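Slr1438 protein (Synechocystis sp., PDB 3K25) is of uncertain function but probably binds carbohydrate and may act as an isomerase, as a member of the aldose 1-epimerase family. Local coordinates at residues Gly92-Leu97 and Leu114-Asn119; Pro216-Ile221 and Gln238-Trp243; Ile229-Ser234 and Leu253-Gly258. One frame throughout, in Å; residues are numbered along the deposited sequence.

Contact 1. Residues Gly92-Leu97 and Leu114-Asn119; sequences GFARDL and LRLSHN
A94 and L116 bring the loop between strands 84-87 and 100-105 against strand 110-117, at one flank of the beta-sandwich seen in galactose mutarotase-like proteins. Along the loop, the backbone first turns: D96 N makes a weak hydrogen bond to F93 O, and the next turn, from L97 N to A94 O, is weak as well. A94 O also accepts from the indole NE1 of W99, tying the loop to the chain just ahead of strand 100-105. At A94 the contact is with a single branch of L116, whose CD2 lies 3.7 Å from A94 CA and 3.8 Å from A94 CB; the methyl therefore sits against both the backbone and the side chain of this residue. The CA-CB bond of L116 faces the loop, and chi1 of 177° sets CG beyond it, anti to the backbone N and beside the carbonyl carbon. Three residues further on, L97 meets the other branch, with its CD1 4.4 Å from L116 CD1, a looser methyl-to-methyl approach. The fork of L116 thus spans the turn. W99 and F130 also touch L116, in keeping with its burial. Beyond the strand's end the chain enters helix 120-123, and N119 holds the N-cap position: its OD1 accepts a hydrogen bond from T122 N.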
ATOM      1  N   GLY A  92       7.437  -6.233   6.017  1.00 21.58           N
ATOM      2  CA  GLY A  92       6.710  -7.074   6.951  1.00 20.06           C
ATOM      3  C   GLY A  92       6.122  -8.369   6.424  1.00 18.85           C
ATOM      4  O   GLY A  92       6.685  -9.020   5.539  1.00 20.62           O
ATOM      5  N   PHE A  93       4.970  -8.740   6.967  1.00 24.57           N
ATOM      6  CA  PHE A  93       4.314  -9.984   6.580  1.00 21.35           C
ATOM      7  C   PHE A  93       2.840  -9.838   6.221  1.00 18.63           C
ATOM      8  O   PHE A  93       2.228 -10.783   5.729  1.00 19.73           O
ATOM      9  CB  PHE A  93       4.454 -10.995   7.720  1.00 20.33           C
ATOM     10  CG  PHE A  93       4.207 -10.404   9.080  1.00 21.50           C
ATOM     11  CD1 PHE A  93       2.930  -9.964   9.444  1.00 18.08           C
ATOM     12  CD2 PHE A  93       5.257 -10.286  10.000  1.00 22.84           C
ATOM     13  CE1 PHE A  93       2.692  -9.417  10.709  1.00 17.30           C
ATOM     14  CE2 PHE A  93       5.036  -9.739  11.277  1.00 25.51           C
ATOM     15  CZ  PHE A  93       3.749  -9.303  11.632  1.00 21.39           C
ATOM     16  N   ALA A  94       2.269  -8.671   6.486  1.00 24.98           N
ATOM     17  CA  ALA A  94       0.863  -8.461   6.197  1.00 23.27           C
ATOM     18  C   ALA A  94       0.570  -8.785   4.733  1.00 25.37           C
ATOM     19  O   ALA A  94      -0.442  -9.426   4.413  1.00 24.98           O
ATOM     20  CB  ALA A  94       0.477  -7.030   6.514  1.00 24.59           C
ATOM     21  N   ARG A  95       1.476  -8.363   3.854  1.00 24.27           N
ATOM     22  CA  ARG A  95       1.319  -8.588   2.421  1.00 22.99           C
ATOM     23  C   ARG A  95       1.300 -10.075   2.068  1.00 24.36           C
ATOM     24  O   ARG A  95       0.632 -10.480   1.120  1.00 25.30           O
ATOM     25  CB  ARG A  95       2.474  -7.921   1.671  1.00 24.40           C
ATOM     26  CG  ARG A  95       3.767  -8.701   1.815  1.00 26.19           C
ATOM     27  CD  ARG A  95       5.013  -7.846   1.737  1.00 27.95           C
ATOM     28  NE  ARG A  95       5.330  -7.429   0.385  1.00 30.85           N
ATOM     29  CZ  ARG A  95       6.563  -7.375  -0.097  1.00 31.67           C
ATOM     30  NH1 ARG A  95       7.590  -7.715   0.664  1.00 35.96           N
ATOM     31  NH2 ARG A  95       6.769  -6.967  -1.336  1.00 29.23           N
ATOM     32  N   ASP A  96       2.035 -10.868   2.846  1.00 26.31           N
ATOM     33  CA  ASP A  96       2.192 -12.307   2.643  1.00 24.46           C
ATOM     34  C   ASP A  96       1.210 -13.246   3.334  1.00 23.82           C
ATOM     35  O   ASP A  96       1.362 -14.460   3.225  1.00 24.93           O
ATOM     36  CB  ASP A  96       3.594 -12.731   3.089  1.00 25.70           C
ATOM     37  CG  ASP A  96       4.679 -11.838   2.538  1.00 27.78           C
ATOM     38  OD1 ASP A  96       4.800 -11.738   1.298  1.00 29.51           O
ATOM     39  OD2 ASP A  96       5.411 -11.231   3.347  1.00 31.21           O
ATOM     40  N   LEU A  97       0.218 -12.715   4.044  1.00 21.00           N
ATOM     41  CA  LEU A  97      -0.724 -13.574   4.769  1.00 20.12           C
ATOM     42  C   LEU A  97      -2.181 -13.429   4.386  1.00 20.04           C
ATOM     43  O   LEU A  97      -2.604 -12.399   3.857  1.00 20.53           O
ATOM     44  CB  LEU A  97      -0.620 -13.322   6.268  1.00 20.47           C
ATOM     45  CG  LEU A  97       0.689 -13.681   6.952  1.00 21.33           C
ATOM     46  CD1 LEU A  97       0.718 -12.978   8.295  1.00 22.60           C
ATOM     47  CD2 LEU A  97       0.833 -15.187   7.097  1.00 15.77           C
ATOM     48  N   LEU A 114     -12.029  -6.599   6.164  1.00 29.61           N
ATOM     49  CA  LEU A 114     -11.076  -7.687   6.344  1.00 27.08           C
ATOM     50  C   LEU A 114     -10.306  -7.630   7.651  1.00 28.20           C
ATOM     51  O   LEU A 114     -10.068  -6.557   8.211  1.00 27.96           O
ATOM     52  CB  LEU A 114     -10.077  -7.684   5.194  1.00 24.89           C
ATOM     53  CG  LEU A 114     -10.682  -7.663   3.795  1.00 25.96           C
ATOM     54  CD1 LEU A 114      -9.561  -7.725   2.770  1.00 26.54           C
ATOM     55  CD2 LEU A 114     -11.627  -8.850   3.627  1.00 25.94           C
ATOM     56  N   ARG A 115      -9.878  -8.800   8.112  1.00 32.08           N
ATOM     57  CA  ARG A 115      -9.146  -8.892   9.363  1.00 30.40           C
ATOM     58  C   ARG A 115      -7.873  -9.718   9.286  1.00 28.54           C
ATOM     59  O   ARG A 115      -7.840 -10.815   8.701  1.00 29.45           O
ATOM     60  CB  ARG A 115     -10.053  -9.473  10.445  1.00 33.75           C
ATOM     61  CG  ARG A 115      -9.331  -9.995  11.677  1.00 32.43           C
ATOM     62  CD  ARG A 115     -10.346 -10.551  12.671  1.00 36.65           C
ATOM     63  NE  ARG A 115      -9.728 -10.975  13.921  1.00 38.75           N
ATOM     64  CZ  ARG A 115      -9.266 -12.196  14.154  1.00 38.61           C
ATOM     65  NH1 ARG A 115      -9.355 -13.138  13.219  1.00 32.09           N
ATOM     66  NH2 ARG A 115      -8.709 -12.471  15.324  1.00 41.24           N
ATOM     67  N   LEU A 116      -6.825  -9.167   9.889  1.00 25.95           N
ATOM     68  CA  LEU A 116      -5.536  -9.831   9.969  1.00 23.88           C
ATOM     69  C   LEU A 116      -5.117  -9.859  11.427  1.00 25.56           C
ATOM     70  O   LEU A 116      -4.900  -8.816  12.056  1.00 25.98           O
ATOM     71  CB  LEU A 116      -4.480  -9.104   9.152  1.00 19.70           C
ATOM     72  CG  LEU A 116      -3.102  -9.762   9.287  1.00 18.70           C
ATOM     73  CD1 LEU A 116      -3.221 -11.282   9.129  1.00 17.42           C
ATOM     74  CD2 LEU A 116      -2.164  -9.160   8.241  1.00 15.70           C
ATOM     75  N   SER A 117      -5.011 -11.067  11.958  1.00 31.15           N
ATOM     76  CA  SER A 117      -4.642 -11.272  13.342  1.00 34.67           C
ATOM     77  C   SER A 117      -3.270 -11.885  13.484  1.00 34.97           C
ATOM     78  O   SER A 117      -2.813 -12.664  12.637  1.00 33.02           O
ATOM     79  CB  SER A 117      -5.654 -12.195  14.028  1.00 35.21           C
ATOM     80  OG  SER A 117      -5.210 -12.563  15.325  1.00 37.19           O
ATOM     81  N   HIS A 118      -2.621 -11.537  14.580  1.00 24.15           N
ATOM     82  CA  HIS A 118      -1.317 -12.088  14.878  1.00 24.89           C
ATOM     83  C   HIS A 118      -1.478 -13.608  15.085  1.00 26.43           C
ATOM     84  O   HIS A 118      -2.597 -14.112  15.235  1.00 26.47           O
ATOM     85  CB  HIS A 118      -0.785 -11.435  16.156  1.00 27.27           C
ATOM     86  CG  HIS A 118      -1.639 -11.686  17.362  1.00 31.61           C
ATOM     87  ND1 HIS A 118      -1.552 -12.842  18.109  1.00 34.03           N
ATOM     88  CD2 HIS A 118      -2.620 -10.945  17.930  1.00 31.80           C
ATOM     89  CE1 HIS A 118      -2.443 -12.801  19.084  1.00 36.46           C
ATOM     90  NE2 HIS A 118      -3.102 -11.660  18.998  1.00 35.94           N
ATOM     91  N   ASN A 119      -0.355 -14.325  15.054  1.00 29.49           N
ATOM     92  CA  ASN A 119      -0.332 -15.764  15.301  1.00 30.82           C
ATOM     93  C   ASN A 119       1.078 -16.201  15.737  1.00 31.88           C
ATOM     94  O   ASN A 119       1.991 -15.379  15.807  1.00 33.75           O
ATOM     95  CB  ASN A 119      -0.818 -16.558  14.072  1.00 28.80           C
ATOM     96  CG  ASN A 119       0.153 -16.525  12.904  1.00 27.89           C
ATOM     97  OD1 ASN A 119       1.354 -16.308  13.066  1.00 29.44           O
ATOM     98  ND2 ASN A 119      -0.370 -16.779  11.715  1.00 22.60           N
TER

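Contact 2. Residues Pro216-Ile221 and Gln238-Trp243; sequences PRAHFI and QTLVLW
A218 and L240 stand opposite each other on two backbones that run in broadly the same direction, their CA atoms 8.5 Å apart, a separation too wide for strands paired edge to edge. Further along, the chains splay, and the CA atoms of I221 and W243 are 16.1 Å apart. The touching is limited to L240 CD2 against A218 CB, with R217 O at its border. The CA-CB bonds of A218 and L240 face each other, and the CD2 branch of L240 comes within 3.6 Å of A218 CB, methyl against methyl. The same CD2 lies 4.4 Å from R217 O, so it also borders the peptide just before A218. Neighbours extend the packing: F233 touches L240, P180 touches A218, and L177 of strand 176-178 meets both F220 and L242. Each strand pairs within its own sheet, A218 with V231 on one side, and T239 with W256 on the other, where Q238 and T239 both face W256 as a classic beta bulge. Apolar residues pointing inward from two separate antiparallel sheets are the mark of a beta-sandwich, here the large one of the galactose mutarotase-like fold.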
ATOM      1  N   PRO A 216      -1.364  16.827   3.901  1.00 48.34           N
ATOM      2  CA  PRO A 216      -1.859  15.473   4.147  1.00 45.14           C
ATOM      3  C   PRO A 216      -2.393  14.895   2.831  1.00 44.74           C
ATOM      4  O   PRO A 216      -3.341  14.105   2.822  1.00 43.99           O
ATOM      5  CB  PRO A 216      -2.960  15.705   5.169  1.00 44.57           C
ATOM      6  CG  PRO A 216      -3.565  17.002   4.679  1.00 48.20           C
ATOM      7  CD  PRO A 216      -2.330  17.837   4.375  1.00 48.72           C
ATOM      8  N   ARG A 217      -1.783  15.306   1.721  1.00 41.43           N
ATOM      9  CA  ARG A 217      -2.201  14.841   0.406  1.00 41.54           C
ATOM     10  C   ARG A 217      -1.117  15.002  -0.640  1.00 41.58           C
ATOM     11  O   ARG A 217      -0.076  15.592  -0.387  1.00 41.31           O
ATOM     12  CB  ARG A 217      -3.447  15.599  -0.066  1.00 45.26           C
ATOM     13  CG  ARG A 217      -3.254  17.105  -0.253  1.00 46.66           C
ATOM     14  CD  ARG A 217      -4.470  17.744  -0.923  1.00 51.91           C
ATOM     15  NE  ARG A 217      -5.729  17.295  -0.326  1.00 52.30           N
ATOM     16  CZ  ARG A 217      -6.132  17.575   0.914  1.00 53.01           C
ATOM     17  NH1 ARG A 217      -5.382  18.325   1.721  1.00 52.84           N
ATOM     18  NH2 ARG A 217      -7.284  17.079   1.361  1.00 52.25           N
ATOM     19  N   ALA A 218      -1.397  14.480  -1.830  1.00 22.76           N
ATOM     20  CA  ALA A 218      -0.485  14.527  -2.974  1.00 24.41           C
ATOM     21  C   ALA A 218      -1.236  13.975  -4.201  1.00 27.45           C
ATOM     22  O   ALA A 218      -2.224  13.249  -4.061  1.00 25.96           O
ATOM     23  CB  ALA A 218       0.757  13.688  -2.687  1.00 18.15           C
ATOM     24  N   HIS A 219      -0.776  14.318  -5.399  1.00 31.14           N
ATOM     25  CA  HIS A 219      -1.443  13.836  -6.600  1.00 35.07           C
ATOM     26  C   HIS A 219      -0.567  13.999  -7.822  1.00 39.81           C
ATOM     27  O   HIS A 219       0.545  14.514  -7.737  1.00 41.32           O
ATOM     28  CB  HIS A 219      -2.771  14.582  -6.817  1.00 36.92           C
ATOM     29  CG  HIS A 219      -2.617  15.979  -7.340  1.00 42.19           C
ATOM     30  ND1 HIS A 219      -2.157  16.253  -8.611  1.00 48.01           N
ATOM     31  CD2 HIS A 219      -2.869  17.180  -6.767  1.00 43.19           C
ATOM     32  CE1 HIS A 219      -2.134  17.561  -8.799  1.00 50.38           C
ATOM     33  NE2 HIS A 219      -2.562  18.147  -7.694  1.00 48.25           N
ATOM     34  N   PHE A 220      -1.069  13.527  -8.956  1.00 28.49           N
ATOM     35  CA  PHE A 220      -0.351  13.647 -10.219  1.00 34.92           C
ATOM     36  C   PHE A 220      -1.376  13.655 -11.340  1.00 39.45           C
ATOM     37  O   PHE A 220      -2.434  13.028 -11.239  1.00 37.12           O
ATOM     38  CB  PHE A 220       0.664  12.512 -10.401  1.00 33.59           C
ATOM     39  CG  PHE A 220       0.055  11.187 -10.748  1.00 35.45           C
ATOM     40  CD1 PHE A 220      -0.242  10.868 -12.076  1.00 40.70           C
ATOM     41  CD2 PHE A 220      -0.194  10.239  -9.756  1.00 31.14           C
ATOM     42  CE1 PHE A 220      -0.773   9.616 -12.416  1.00 39.92           C
ATOM     43  CE2 PHE A 220      -0.727   8.983 -10.084  1.00 31.23           C
ATOM     44  CZ  PHE A 220      -1.016   8.672 -11.418  1.00 35.43           C
ATOM     45  N   ILE A 221      -1.069  14.389 -12.399  1.00 41.92           N
ATOM     46  CA  ILE A 221      -1.987  14.503 -13.518  1.00 48.23           C
ATOM     47  C   ILE A 221      -1.370  13.978 -14.805  1.00 54.34           C
ATOM     48  O   ILE A 221      -0.283  14.399 -15.204  1.00 57.59           O
ATOM     49  CB  ILE A 221      -2.428  15.980 -13.698  1.00 50.34           C
ATOM     50  CG1 ILE A 221      -2.903  16.530 -12.346  1.00 44.24           C
ATOM     51  CG2 ILE A 221      -3.554  16.081 -14.734  1.00 54.44           C
ATOM     52  CD1 ILE A 221      -3.309  17.987 -12.365  1.00 43.83           C
ATOM     53  N   GLN A 238       3.212  10.183   7.609  1.00 42.03           N
ATOM     54  CA  GLN A 238       4.104  11.336   7.542  1.00 43.01           C
ATOM     55  C   GLN A 238       5.123  11.281   6.421  1.00 43.71           C
ATOM     56  O   GLN A 238       5.844  12.252   6.191  1.00 44.47           O
ATOM     57  CB  GLN A 238       4.812  11.471   8.883  1.00 45.74           C
ATOM     58  CG  GLN A 238       3.830  11.420  10.042  1.00 46.55           C
ATOM     59  CD  GLN A 238       4.491  11.074  11.351  1.00 48.29           C
ATOM     60  OE1 GLN A 238       5.179  11.899  11.946  1.00 49.60           O
ATOM     61  NE2 GLN A 238       4.296   9.836  11.806  1.00 48.50           N
ATOM     62  N   THR A 239       5.173  10.152   5.718  1.00 25.49           N
ATOM     63  CA  THR A 239       6.117   9.973   4.616  1.00 27.27           C
ATOM     64  C   THR A 239       5.464   9.596   3.287  1.00 26.90           C
ATOM     65  O   THR A 239       4.489   8.843   3.244  1.00 25.40           O
ATOM     66  CB  THR A 239       7.174   8.907   4.961  1.00 27.25           C
ATOM     67  OG1 THR A 239       8.165   9.480   5.829  1.00 27.69           O
ATOM     68  CG2 THR A 239       7.848   8.392   3.697  1.00 29.75           C
ATOM     69  N   LEU A 240       6.030  10.116   2.203  1.00 24.75           N
ATOM     70  CA  LEU A 240       5.523   9.849   0.874  1.00 27.28           C
ATOM     71  C   LEU A 240       6.625   9.222   0.033  1.00 31.03           C
ATOM     72  O   LEU A 240       7.717   9.786  -0.104  1.00 33.65           O
ATOM     73  CB  LEU A 240       5.053  11.148   0.242  1.00 29.36           C
ATOM     74  CG  LEU A 240       3.671  11.174  -0.409  1.00 29.39           C
ATOM     75  CD1 LEU A 240       2.731  10.108   0.165  1.00 26.36           C
ATOM     76  CD2 LEU A 240       3.108  12.580  -0.181  1.00 28.23           C
ATOM     77  N   VAL A 241       6.336   8.044  -0.522  1.00 26.29           N
ATOM     78  CA  VAL A 241       7.303   7.326  -1.343  1.00 30.82           C
ATOM     79  C   VAL A 241       6.872   7.274  -2.813  1.00 33.52           C
ATOM     80  O   VAL A 241       5.684   7.139  -3.121  1.00 32.53           O
ATOM     81  CB  VAL A 241       7.503   5.875  -0.817  1.00 28.57           C
ATOM     82  CG1 VAL A 241       8.333   5.061  -1.810  1.00 33.28           C
ATOM     83  CG2 VAL A 241       8.189   5.900   0.551  1.00 28.13           C
ATOM     84  N   LEU A 242       7.841   7.392  -3.718  1.00 25.34           N
ATOM     85  CA  LEU A 242       7.545   7.336  -5.146  1.00 30.25           C
ATOM     86  C   LEU A 242       8.418   6.279  -5.823  1.00 33.67           C
ATOM     87  O   LEU A 242       9.635   6.385  -5.818  1.00 35.74           O
ATOM     88  CB  LEU A 242       7.760   8.706  -5.774  1.00 33.54           C
ATOM     89  CG  LEU A 242       7.242   8.777  -7.206  1.00 39.49           C
ATOM     90  CD1 LEU A 242       6.636  10.148  -7.466  1.00 41.46           C
ATOM     91  CD2 LEU A 242       8.379   8.455  -8.170  1.00 45.73           C
ATOM     92  N   TRP A 243       7.777   5.261  -6.395  1.00 38.93           N
ATOM     93  CA  TRP A 243       8.449   4.131  -7.052  1.00 44.50           C
ATOM     94  C   TRP A 243       8.050   4.059  -8.524  1.00 48.79           C
ATOM     95  O   TRP A 243       6.881   4.224  -8.873  1.00 46.68           O
ATOM     96  CB  TRP A 243       8.034   2.843  -6.327  1.00 43.41           C
ATOM     97  CG  TRP A 243       8.485   1.485  -6.891  1.00 49.49           C
ATOM     98  CD1 TRP A 243       7.743   0.316  -6.906  1.00 47.61           C
ATOM     99  CD2 TRP A 243       9.785   1.125  -7.363  1.00 54.53           C
ATOM    100  NE1 TRP A 243       8.509  -0.736  -7.346  1.00 48.79           N
ATOM    101  CE2 TRP A 243       9.765  -0.270  -7.634  1.00 55.62           C
ATOM    102  CE3 TRP A 243      10.967   1.837  -7.578  1.00 60.56           C
ATOM    103  CZ2 TRP A 243      10.880  -0.956  -8.105  1.00 60.43           C
ATOM    104  CZ3 TRP A 243      12.077   1.151  -8.046  1.00 66.89           C
ATOM    105  CH2 TRP A 243      12.024  -0.233  -8.304  1.00 65.71           C
TER

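Contact 3. Residues Ile229-Ser234 and Leu253-Gly258; sequences IEVSFS and LEPWSG
V231 and L253 pass alongside one another, their side chains projecting in opposite directions from two facing strands. The methyl CG2 of V231 does the touching: it lies 3.9 Å from L253 CD2 and 3.8 Å from L253 O, so it rests against both the leucine side chain and its carbonyl. L253 presents its flank, since CB and CG as well as CD2 lie close to that methyl. The other V231 branch, CG1, stands anti to the backbone N (chi1 -174°) and is thereby turned along the strand to P255, whose CD it approaches at 4.2 Å. The two methyls consequently straddle successive inward-facing positions of the opposite strand. P255 is then met from its other end by F233, with P255 CB 4.3 Å from F233 CD1 and set obliquely to the ring.

This stepwise packing joins the two sheets of the mutarotase-like beta-sandwich. The axes of strands 229-233 and 253-256 approach to 8.2 Å and their directions differ by only 2°, a spacing filled by side chains. F167 adds to the interface by touching both I229 and V231.

E254 points away from the interface, on the face of its sheet turned from strand 227-233, where it touches V241, W243 and H164. There W256 NE1 donates to E254 OE2 over 3.0 Å with an N-H...O angle of 139°, a bent bond that meets the carboxylate on its anti side and lies somewhat out of both the carboxylate and indole planes.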
ATOM      1  N   ILE A 229      -4.819  11.568 -10.376  1.00 57.63           N
ATOM      2  CA  ILE A 229      -4.945  10.610  -9.293  1.00 48.87           C
ATOM      3  C   ILE A 229      -4.397  11.260  -8.032  1.00 43.32           C
ATOM      4  O   ILE A 229      -3.206  11.565  -7.958  1.00 40.90           O
ATOM      5  CB  ILE A 229      -4.138   9.347  -9.612  1.00 47.32           C
ATOM      6  CG1 ILE A 229      -4.770   8.633 -10.805  1.00 50.95           C
ATOM      7  CG2 ILE A 229      -4.067   8.453  -8.399  1.00 42.40           C
ATOM      8  CD1 ILE A 229      -4.053   7.361 -11.216  1.00 50.96           C
ATOM      9  N   GLU A 230      -5.266  11.475  -7.049  1.00 52.27           N
ATOM     10  CA  GLU A 230      -4.865  12.106  -5.792  1.00 49.17           C
ATOM     11  C   GLU A 230      -4.881  11.185  -4.572  1.00 43.22           C
ATOM     12  O   GLU A 230      -5.842  10.446  -4.342  1.00 40.86           O
ATOM     13  CB  GLU A 230      -5.759  13.310  -5.495  1.00 52.63           C
ATOM     14  CG  GLU A 230      -5.535  13.900  -4.109  1.00 52.67           C
ATOM     15  CD  GLU A 230      -6.715  14.722  -3.631  1.00 56.34           C
ATOM     16  OE1 GLU A 230      -7.852  14.189  -3.641  1.00 58.33           O
ATOM     17  OE2 GLU A 230      -6.503  15.892  -3.239  1.00 57.47           O
ATOM     18  N   VAL A 231      -3.818  11.274  -3.778  1.00 39.02           N
ATOM     19  CA  VAL A 231      -3.672  10.476  -2.569  1.00 33.70           C
ATOM     20  C   VAL A 231      -3.790  11.345  -1.316  1.00 32.88           C
ATOM     21  O   VAL A 231      -2.990  12.262  -1.114  1.00 35.19           O
ATOM     22  CB  VAL A 231      -2.298   9.778  -2.535  1.00 31.04           C
ATOM     23  CG1 VAL A 231      -2.227   8.848  -1.350  1.00 23.34           C
ATOM     24  CG2 VAL A 231      -2.062   9.019  -3.829  1.00 32.43           C
ATOM     25  N   SER A 232      -4.784  11.069  -0.481  1.00 41.36           N
ATOM     26  CA  SER A 232      -4.953  11.830   0.749  1.00 40.45           C
ATOM     27  C   SER A 232      -4.822  10.845   1.908  1.00 35.89           C
ATOM     28  O   SER A 232      -4.955   9.638   1.706  1.00 34.28           O
ATOM     29  CB  SER A 232      -6.310  12.534   0.763  1.00 41.86           C
ATOM     30  OG  SER A 232      -7.374  11.610   0.657  1.00 46.40           O
ATOM     31  N   PHE A 233      -4.564  11.343   3.118  1.00 37.39           N
ATOM     32  CA  PHE A 233      -4.362  10.447   4.260  1.00 33.38           C
ATOM     33  C   PHE A 233      -4.473  11.066   5.650  1.00 32.96           C
ATOM     34  O   PHE A 233      -4.198  12.251   5.847  1.00 34.56           O
ATOM     35  CB  PHE A 233      -2.980   9.797   4.138  1.00 30.29           C
ATOM     36  CG  PHE A 233      -1.931  10.712   3.548  1.00 30.72           C
ATOM     37  CD1 PHE A 233      -1.872  10.931   2.164  1.00 31.80           C
ATOM     38  CD2 PHE A 233      -1.014  11.365   4.369  1.00 30.75           C
ATOM     39  CE1 PHE A 233      -0.921  11.780   1.609  1.00 31.06           C
ATOM     40  CE2 PHE A 233      -0.049  12.227   3.817  1.00 30.10           C
ATOM     41  CZ  PHE A 233      -0.004  12.432   2.436  1.00 32.46           C
ATOM     42  N   SER A 234      -4.861  10.242   6.619  1.00 27.76           N
ATOM     43  CA  SER A 234      -4.974  10.694   8.001  1.00 28.09           C
ATOM     44  C   SER A 234      -3.557  10.978   8.557  1.00 28.79           C
ATOM     45  O   SER A 234      -2.551  10.580   7.956  1.00 27.02           O
ATOM     46  CB  SER A 234      -5.703   9.638   8.842  1.00 25.97           C
ATOM     47  OG  SER A 234      -4.919   8.470   9.033  1.00 26.69           O
ATOM     48  N   LEU A 253       2.705   6.231  -5.687  1.00 38.62           N
ATOM     49  CA  LEU A 253       2.693   7.433  -4.866  1.00 37.70           C
ATOM     50  C   LEU A 253       2.192   6.826  -3.564  1.00 32.42           C
ATOM     51  O   LEU A 253       0.988   6.734  -3.338  1.00 31.26           O
ATOM     52  CB  LEU A 253       1.691   8.444  -5.422  1.00 40.04           C
ATOM     53  CG  LEU A 253       1.829   9.863  -4.876  1.00 43.22           C
ATOM     54  CD1 LEU A 253       3.258  10.317  -5.057  1.00 44.95           C
ATOM     55  CD2 LEU A 253       0.879  10.805  -5.601  1.00 47.50           C
ATOM     56  N   GLU A 254       3.125   6.407  -2.717  1.00 34.05           N
ATOM     57  CA  GLU A 254       2.785   5.703  -1.489  1.00 28.85           C
ATOM     58  C   GLU A 254       2.869   6.392  -0.123  1.00 28.75           C
ATOM     59  O   GLU A 254       3.895   6.976   0.246  1.00 30.60           O
ATOM     60  CB  GLU A 254       3.619   4.413  -1.426  1.00 24.00           C
ATOM     61  CG  GLU A 254       4.278   4.029  -2.741  1.00 24.38           C
ATOM     62  CD  GLU A 254       5.397   3.024  -2.562  1.00 27.19           C
ATOM     63  OE1 GLU A 254       6.111   2.723  -3.552  1.00 31.84           O
ATOM     64  OE2 GLU A 254       5.566   2.528  -1.430  1.00 22.67           O
ATOM     65  N   PRO A 255       1.781   6.310   0.656  1.00 36.39           N
ATOM     66  CA  PRO A 255       1.722   6.905   1.992  1.00 34.36           C
ATOM     67  C   PRO A 255       2.269   5.914   3.032  1.00 32.67           C
ATOM     68  O   PRO A 255       1.775   4.795   3.145  1.00 33.29           O
ATOM     69  CB  PRO A 255       0.231   7.185   2.171  1.00 34.35           C
ATOM     70  CG  PRO A 255      -0.399   6.049   1.438  1.00 32.33           C
ATOM     71  CD  PRO A 255       0.431   5.955   0.181  1.00 34.79           C
ATOM     72  N   TRP A 256       3.294   6.333   3.772  1.00 28.75           N
ATOM     73  CA  TRP A 256       3.933   5.512   4.812  1.00 27.60           C
ATOM     74  C   TRP A 256       3.830   6.228   6.145  1.00 27.90           C
ATOM     75  O   TRP A 256       4.004   7.450   6.208  1.00 31.43           O
ATOM     76  CB  TRP A 256       5.421   5.320   4.515  1.00 28.32           C
ATOM     77  CG  TRP A 256       5.741   4.404   3.385  1.00 27.97           C
ATOM     78  CD1 TRP A 256       4.891   3.957   2.406  1.00 28.47           C
ATOM     79  CD2 TRP A 256       7.026   3.853   3.082  1.00 29.01           C
ATOM     80  NE1 TRP A 256       5.573   3.165   1.516  1.00 28.80           N
ATOM     81  CE2 TRP A 256       6.884   3.085   1.907  1.00 29.60           C
ATOM     82  CE3 TRP A 256       8.285   3.936   3.690  1.00 32.58           C
ATOM     83  CZ2 TRP A 256       7.954   2.404   1.328  1.00 30.84           C
ATOM     84  CZ3 TRP A 256       9.349   3.258   3.113  1.00 33.84           C
ATOM     85  CH2 TRP A 256       9.176   2.504   1.944  1.00 34.78           C
ATOM     86  N   SER A 257       3.573   5.489   7.218  1.00 24.50           N
ATOM     87  CA  SER A 257       3.466   6.145   8.517  1.00 24.47           C
ATOM     88  C   SER A 257       4.865   6.588   8.941  1.00 26.58           C
ATOM     89  O   SER A 257       5.041   7.558   9.697  1.00 29.59           O
ATOM     90  CB  SER A 257       2.844   5.202   9.565  1.00 21.48           C
ATOM     91  OG  SER A 257       3.644   4.054   9.789  1.00 21.29           O
ATOM     92  N   GLY A 258       5.857   5.876   8.418  1.00 26.43           N
ATOM     93  CA  GLY A 258       7.243   6.181   8.720  1.00 28.29           C
ATOM     94  C   GLY A 258       8.164   5.668   7.630  1.00 30.52           C
ATOM     95  O   GLY A 258       7.754   4.837   6.813  1.00 29.26           O
TER

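How the contacts relate
Contact 1 closes before the others open, whereas the segments of contacts 2 and 3 alternate along the chain. Strands 217-222 and 227-233 are neighbours in one antiparallel sheet and strands 239-245 and 250-256 in another, so contacts 2 and 3 are adjoining bridges between the same two sheets, their centres 5 Å apart. Backbone pairs join them within each sheet, with A218 O 2.6 Å from V231 N and V241 O 2.7 Å from E254 N, both probable hydrogen bonds. Contact 1 reaches the first sheet through strand 110-117, with its centre about 25 Å from that of contact 2 and 20 Å from that of contact 3. Contacts 1 and 2 lie on opposite sides of the chain's centre.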